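Side-chain contacts in PLP-Dependent L-Arginine Hydroxylase MppP (Streptomyces wadayamensis, PDB 6C9B), which oxidises L-arginine with pyridoxal 5'-phosphate and molecular oxygen, yielding 4-hydroxy-2-ketoarginine and 2-ketoarginine: residues 8-13 / 114-119; 67-72 / 201-206. One frame throughout, in Å; residues are numbered along the deposited sequence.

Interaction 1 (8-13 / 114-119); sequences KENLTQ and TFDNIA. With EGV ((4S)-5-carbamimidamido-4-hydroxy-2-oxopentanoic acid), chain F.
Leu11 and Asp116 meet where the first turn of helix 11-16 faces the start of helix 116-124. The backbone N of Leu11 donates to Asp116 OD2 over 2.8 Å, almost straight at 167°, reaching the syn side of that oxygen 22° out of the carboxylate plane. The Leu11 side chain slants across the same carboxylate, its CG 3.4 Å from Asp116 OD2, and its aliphatic branch fits among the acid, Gln338 and Phe339. Asp116 CG sits between its backbone N and carbonyl carbon (chi1 66°), which turns the carboxylate toward residues 10-12.

The other oxygen, Asp116 OD1, accepts a hydrogen bond from a water at 2.6 Å, and this water is hydrogen-bonded to Thr12 OG1. A carboxylate suits this place because it offers two acceptors, for Leu11 N and the water. In another structure of this protein Asp116 binds magnesium; none is bound to this chain here.

Thr12 OG1 accepts from two guanidino nitrogens of the bound 4-hydroxy product, N01 at 2.9 Å and N04 at 3.0 Å. A short hydroxyl suits this site, since it can serve water and ligand together. The keto group of the product lies over one face of the Phe115 ring, its O13 3.0 Å from Phe115 CZ and its C09 offset toward the rim. Over the centre of the opposite face sits the backbone N of Asn117, while Thr12 OG1 lies at the ring edge.

Asn10 caps helix 11-16, its OD1 accepting from Gln13 N at 2.9 Å, and its ND2 is held by Ser248 of the second subunit. Helix 116-124 forms the crossover between parallel strands 107-112 and 128-133, and its Ile118 packs on Leu110 of strand 107-112 and on Phe154 and Thr156 of strand 152-156.

Interaction 2 (67-72 / 201-206); sequences AYFTLL and DHYAVL
Phe69 and Tyr203 carry the whole contact between the end of helix 57-71 and the first turn of helix 202-209. Both residues point their CB toward the other segment, and the two side chains cross at about a right angle, with ring planes 77° apart and centroids separated by 5.8 Å. One corner does the touching: Phe69 CE1 lies 3.9 Å from Tyr203 CE2 and 3.5 Å from Tyr203 OH, which stands at the edge of the phenylalanine ring, near its plane.

In both residues CG stands anti to the carbonyl carbon (chi1 -74° in Phe69, -63° in Tyr203), a common helical setting that here brings the two rings together between the helices. Phenylalanine suits its apolar partners, stacking on Tyr77 and packing on Leu232 and Val234 of strand 231-235; it also touches Glu217. The pair thus joins two helices to the seven-stranded sheet of the fold-type I PLP-dependent aminotransferase family.

Tyrosine suits its place by adding a polar end, hydrogen-bonded to Glu217 of strand 212-218. The contact therefore joins van der Waals packing to a probably modest electrostatic attraction between an aromatic C-H edge and an oxygen whose hydrogen-bonding partner lies on the sheet.

The segments alternate along the chain, 67-72 falling between the two of interaction 1 and 114-119 between the two of interaction 2. In space the contacts lie on opposite sides of the chain's centre, with their centres 28 Å apart and their nearest atoms about 14 Å apart. Interaction 1 lines the product pocket close to the second subunit, whereas interaction 2 is packing within one subunit, away from the product and metal sites. The seven-stranded sheet connects them: helices 116-124 and 202-209 pack on its strands, and strand 212-218, which receives Tyr203, runs out shortly before Lys221, the lysine that carries the pyridoxal phosphate.

Interaction 1 (8-13 / 114-119)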
loop_
_atom_site.group_PDB
_atom_site.type_symbol
_atom_site.label_atom_id
_atom_site.label_comp_id
_atom_site.label_asym_id
_atom_site.label_seq_id
_atom_site.Cartn_x
_atom_site.Cartn_y
_atom_site.Cartn_z
ATOM N N LYS B 8 -1.410 -23.339 0.874
ATOM C CA LYS B 8 -0.716 -22.095 0.541
ATOM C C LYS B 8 -1.231 -21.654 -0.826
ATOM O O LYS B 8 -0.821 -22.188 -1.861
ATOM C CB LYS B 8 0.800 -22.277 0.555
ATOM C CG LYS B 8 1.433 -22.042 1.929
ATOM C CD LYS B 8 1.046 -23.106 2.955
ATOM C CE LYS B 8 1.872 -24.385 2.792
ATOM N NZ LYS B 8 1.718 -25.317 3.953
ATOM N N GLU B 9 -2.133 -20.671 -0.817
ATOM C CA GLU B 9 -2.903 -20.323 -2.006
ATOM C C GLU B 9 -2.083 -19.585 -3.057
ATOM O O GLU B 9 -2.546 -19.441 -4.195
ATOM C CB GLU B 9 -4.103 -19.462 -1.604
ATOM C CG GLU B 9 -5.194 -20.216 -0.860
ATOM C CD GLU B 9 -6.269 -19.295 -0.308
ATOM O OE1 GLU B 9 -7.462 -19.553 -0.574
ATOM O OE2 GLU B 9 -5.915 -18.315 0.384
ATOM N N ASN B 10 -0.903 -19.092 -2.704
ATOM C CA ASN B 10 -0.081 -18.313 -3.623
ATOM C C ASN B 10 1.323 -18.245 -3.036
ATOM O O ASN B 10 1.561 -18.699 -1.914
ATOM C CB ASN B 10 -0.683 -16.910 -3.872
ATOM C CG ASN B 10 -0.832 -16.089 -2.591
ATOM O OD1 ASN B 10 -0.017 -16.198 -1.679
ATOM N ND2 ASN B 10 -1.876 -15.259 -2.525
ATOM N N LEU B 11 2.266 -17.698 -3.817
ATOM C CA LEU B 11 3.671 -17.697 -3.386
ATOM C C LEU B 11 3.868 -16.852 -2.128
ATOM O O LEU B 11 4.692 -17.188 -1.265
ATOM C CB LEU B 11 4.593 -17.203 -4.519
ATOM C CG LEU B 11 4.592 -18.117 -5.744
ATOM C CD1 LEU B 11 5.245 -17.416 -6.903
ATOM C CD2 LEU B 11 5.290 -19.426 -5.423
ATOM N N THR B 12 3.126 -15.750 -2.000
ATOM C CA THR B 12 3.261 -14.899 -0.823
ATOM C C THR B 12 2.922 -15.665 0.451
ATOM O O THR B 12 3.562 -15.470 1.491
ATOM C CB THR B 12 2.377 -13.659 -0.991
ATOM O OG1 THR B 12 2.822 -12.942 -2.151
ATOM C CG2 THR B 12 2.433 -12.724 0.246
ATOM N N GLN B 13 1.936 -16.564 0.388
ATOM C CA GLN B 13 1.590 -17.348 1.572
ATOM C C GLN B 13 2.681 -18.357 1.920
ATOM O O GLN B 13 2.883 -18.654 3.105
ATOM C CB GLN B 13 0.227 -18.016 1.363
ATOM C CG GLN B 13 -0.899 -16.967 1.289
ATOM C CD GLN B 13 -2.264 -17.586 1.214
ATOM O OE1 GLN B 13 -2.406 -18.783 1.422
ATOM N NE2 GLN B 13 -3.286 -16.776 0.917
ATOM N N THR B 114 5.691 -15.979 -14.288
ATOM C CA THR B 114 6.078 -14.687 -13.735
ATOM C C THR B 114 5.620 -14.665 -12.284
ATOM O O THR B 114 4.970 -15.597 -11.802
ATOM C CB THR B 114 5.543 -13.509 -14.578
ATOM O OG1 THR B 114 6.326 -12.328 -14.303
ATOM C CG2 THR B 114 4.081 -13.232 -14.345
ATOM N N PHE B 115 5.975 -13.601 -11.585
ATOM C CA PHE B 115 5.596 -13.464 -10.183
ATOM C C PHE B 115 4.067 -13.500 -10.070
ATOM O O PHE B 115 3.366 -12.779 -10.792
ATOM C CB PHE B 115 6.167 -12.155 -9.633
ATOM C CG PHE B 115 5.697 -11.815 -8.253
ATOM C CD1 PHE B 115 5.565 -12.802 -7.284
ATOM C CD2 PHE B 115 5.393 -10.501 -7.924
ATOM C CE1 PHE B 115 5.125 -12.488 -6.002
ATOM C CE2 PHE B 115 4.973 -10.174 -6.648
ATOM C CZ PHE B 115 4.828 -11.173 -5.685
ATOM N N ASP B 116 3.554 -14.368 -9.200
ATOM C CA ASP B 116 2.164 -14.789 -9.356
ATOM C C ASP B 116 1.187 -13.701 -8.962
ATOM O O ASP B 116 0.030 -13.743 -9.417
ATOM C CB ASP B 116 1.859 -16.112 -8.603
ATOM C CG ASP B 116 1.957 -16.015 -7.053
ATOM O OD1 ASP B 116 2.536 -15.060 -6.519
ATOM O OD2 ASP B 116 1.429 -16.934 -6.388
ATOM N N ASN B 117 1.612 -12.676 -8.226
ATOM C CA ASN B 117 0.595 -11.731 -7.819
ATOM C C ASN B 117 0.183 -10.839 -8.992
ATOM O O ASN B 117 -0.937 -10.320 -8.976
ATOM C CB ASN B 117 1.015 -10.940 -6.584
ATOM C CG ASN B 117 1.852 -9.772 -6.886
ATOM O OD1 ASN B 117 2.541 -9.715 -7.900
ATOM N ND2 ASN B 117 1.832 -8.809 -5.970
ATOM N N ILE B 118 1.013 -10.728 -10.040
ATOM C CA ILE B 118 0.588 -10.028 -11.258
ATOM C C ILE B 118 -0.652 -10.707 -11.823
ATOM O O ILE B 118 -1.680 -10.067 -12.091
ATOM C CB ILE B 118 1.726 -9.981 -12.296
ATOM C CG1 ILE B 118 2.896 -9.115 -11.797
ATOM C CG2 ILE B 118 1.233 -9.386 -13.605
ATOM C CD1 ILE B 118 4.186 -9.319 -12.568
ATOM N N ALA B 119 -0.571 -12.036 -11.987
ATOM C CA ALA B 119 -1.701 -12.801 -12.501
ATOM C C ALA B 119 -2.884 -12.706 -11.566
ATOM O O ALA B 119 -4.031 -12.563 -12.004
ATOM C CB ALA B 119 -1.310 -14.279 -12.688
HETATM C C10 EGV F . 9.240 -12.215 -4.471
HETATM C C02 EGV F . 5.571 -9.899 -1.888
HETATM C C03 EGV F . 3.248 -9.646 -2.770
HETATM C C06 EGV F . 6.522 -9.807 -3.065
HETATM C C07 EGV F . 7.130 -11.212 -3.272
HETATM C C09 EGV F . 8.008 -11.327 -4.545
HETATM N N01 EGV F . 4.284 -10.477 -2.243
HETATM N N04 EGV F . 1.993 -10.211 -3.105
HETATM N N05 EGV F . 3.471 -8.366 -2.978
HETATM O O08 EGV F . 7.519 -8.909 -2.788
HETATM O O11 EGV F . 10.005 -12.167 -5.415
HETATM O O12 EGV F . 9.464 -12.954 -3.492
HETATM O O13 EGV F . 7.745 -10.736 -5.588
HETATM O O HOH W 1 1.694 -14.121 -4.286
#

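Interaction 2 (67-72 / 201-206)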
loop_
_atom_site.group_PDB
_atom_site.type_symbol
_atom_site.label_atom_id
_atom_site.label_comp_id
_atom_site.label_asym_id
_atom_site.label_seq_id
_atom_site.Cartn_x
_atom_site.Cartn_y
_atom_site.Cartn_z
ATOM N N ALA B 67 16.982 10.669 -9.625
ATOM C CA ALA B 67 18.109 9.855 -9.195
ATOM C C ALA B 67 17.939 8.401 -9.610
ATOM O O ALA B 67 18.900 7.775 -10.078
ATOM C CB ALA B 67 18.301 9.968 -7.681
ATOM N N TYR B 68 16.728 7.842 -9.432
ATOM C CA TYR B 68 16.499 6.418 -9.678
ATOM C C TYR B 68 16.495 6.106 -11.177
ATOM O O TYR B 68 17.181 5.182 -11.632
ATOM C CB TYR B 68 15.184 5.969 -9.009
ATOM C CG TYR B 68 14.937 4.490 -9.196
ATOM C CD1 TYR B 68 15.652 3.543 -8.459
ATOM C CD2 TYR B 68 14.027 4.032 -10.141
ATOM C CE1 TYR B 68 15.466 2.190 -8.649
ATOM C CE2 TYR B 68 13.848 2.666 -10.346
ATOM C CZ TYR B 68 14.571 1.762 -9.595
ATOM O OH TYR B 68 14.418 0.428 -9.786
ATOM N N PHE B 69 15.726 6.871 -11.959
ATOM C CA PHE B 69 15.661 6.637 -13.403
ATOM C C PHE B 69 17.026 6.815 -14.062
ATOM O O PHE B 69 17.419 6.008 -14.906
ATOM C CB PHE B 69 14.645 7.576 -14.039
ATOM C CG PHE B 69 13.219 7.196 -13.768
ATOM C CD1 PHE B 69 12.626 6.161 -14.462
ATOM C CD2 PHE B 69 12.456 7.916 -12.867
ATOM C CE1 PHE B 69 11.315 5.826 -14.232
ATOM C CE2 PHE B 69 11.139 7.583 -12.634
ATOM C CZ PHE B 69 10.572 6.529 -13.330
ATOM N N THR B 70 17.762 7.872 -13.703
ATOM C CA THR B 70 19.053 8.101 -14.350
ATOM C C THR B 70 20.061 7.033 -13.953
ATOM O O THR B 70 20.864 6.588 -14.784
ATOM C CB THR B 70 19.590 9.499 -14.014
ATOM O OG1 THR B 70 19.843 9.600 -12.616
ATOM C CG2 THR B 70 18.603 10.551 -14.415
ATOM N N LEU B 71 20.036 6.604 -12.687
ATOM C CA LEU B 71 20.909 5.524 -12.244
ATOM C C LEU B 71 20.822 4.330 -13.165
ATOM O O LEU B 71 21.837 3.678 -13.455
ATOM C CB LEU B 71 20.530 5.087 -10.829
ATOM C CG LEU B 71 21.175 3.804 -10.288
ATOM C CD1 LEU B 71 22.619 4.070 -9.954
ATOM C CD2 LEU B 71 20.461 3.285 -9.058
ATOM N N LEU B 72 19.611 4.016 -13.624
ATOM C CA LEU B 72 19.374 2.789 -14.370
ATOM C C LEU B 72 19.177 3.037 -15.868
ATOM O O LEU B 72 18.657 2.165 -16.573
ATOM C CB LEU B 72 18.183 2.043 -13.762
ATOM C CG LEU B 72 18.356 1.639 -12.282
ATOM C CD1 LEU B 72 17.134 0.856 -11.804
ATOM C CD2 LEU B 72 19.626 0.810 -12.046
ATOM N N ASP B 201 17.570 2.540 -22.591
ATOM C CA ASP B 201 16.476 3.461 -22.261
ATOM C C ASP B 201 15.158 2.909 -22.805
ATOM O O ASP B 201 14.902 2.951 -24.011
ATOM C CB ASP B 201 16.777 4.841 -22.840
ATOM C CG ASP B 201 15.814 5.901 -22.355
ATOM O OD1 ASP B 201 14.691 5.553 -21.931
ATOM O OD2 ASP B 201 16.197 7.093 -22.368
ATOM N N HIS B 202 14.321 2.360 -21.919
ATOM C CA HIS B 202 13.043 1.766 -22.331
ATOM C C HIS B 202 12.036 2.824 -22.741
ATOM O O HIS B 202 11.198 2.591 -23.622
ATOM C CB HIS B 202 12.438 0.946 -21.180
ATOM C CG HIS B 202 13.148 -0.344 -20.904
ATOM N ND1 HIS B 202 14.522 -0.460 -20.914
ATOM C CD2 HIS B 202 12.669 -1.568 -20.567
ATOM C CE1 HIS B 202 14.856 -1.707 -20.641
ATOM N NE2 HIS B 202 13.753 -2.403 -20.427
ATOM N N TYR B 203 12.088 3.982 -22.100
ATOM C CA TYR B 203 11.130 5.033 -22.412
ATOM C C TYR B 203 11.372 5.602 -23.800
ATOM O O TYR B 203 10.417 5.939 -24.510
ATOM C CB TYR B 203 11.189 6.101 -21.319
ATOM C CG TYR B 203 10.767 5.512 -20.001
ATOM C CD1 TYR B 203 9.426 5.424 -19.674
ATOM C CD2 TYR B 203 11.704 4.989 -19.099
ATOM C CE1 TYR B 203 9.006 4.851 -18.478
ATOM C CE2 TYR B 203 11.284 4.412 -17.896
ATOM C CZ TYR B 203 9.921 4.351 -17.610
ATOM O OH TYR B 203 9.456 3.794 -16.455
ATOM N N ALA B 204 12.636 5.678 -24.218
ATOM C CA ALA B 204 12.936 6.109 -25.576
ATOM C C ALA B 204 12.326 5.158 -26.590
ATOM O O ALA B 204 11.722 5.592 -27.576
ATOM C CB ALA B 204 14.449 6.210 -25.752
ATOM N N VAL B 205 12.453 3.854 -26.343
ATOM C CA VAL B 205 11.857 2.854 -27.230
ATOM C C VAL B 205 10.345 3.018 -27.264
ATOM O O VAL B 205 9.727 3.072 -28.334
ATOM C CB VAL B 205 12.256 1.433 -26.791
ATOM C CG1 VAL B 205 11.568 0.393 -27.673
ATOM C CG2 VAL B 205 13.783 1.264 -26.850
ATOM N N LEU B 206 9.722 3.097 -26.093
ATOM C CA LEU B 206 8.263 3.169 -26.039
ATOM C C LEU B 206 7.736 4.427 -26.709
ATOM O O LEU B 206 6.742 4.381 -27.450
ATOM C CB LEU B 206 7.796 3.121 -24.585
ATOM C CG LEU B 206 8.052 1.789 -23.902
ATOM C CD1 LEU B 206 7.851 1.938 -22.415
ATOM C CD2 LEU B 206 7.186 0.664 -24.471
#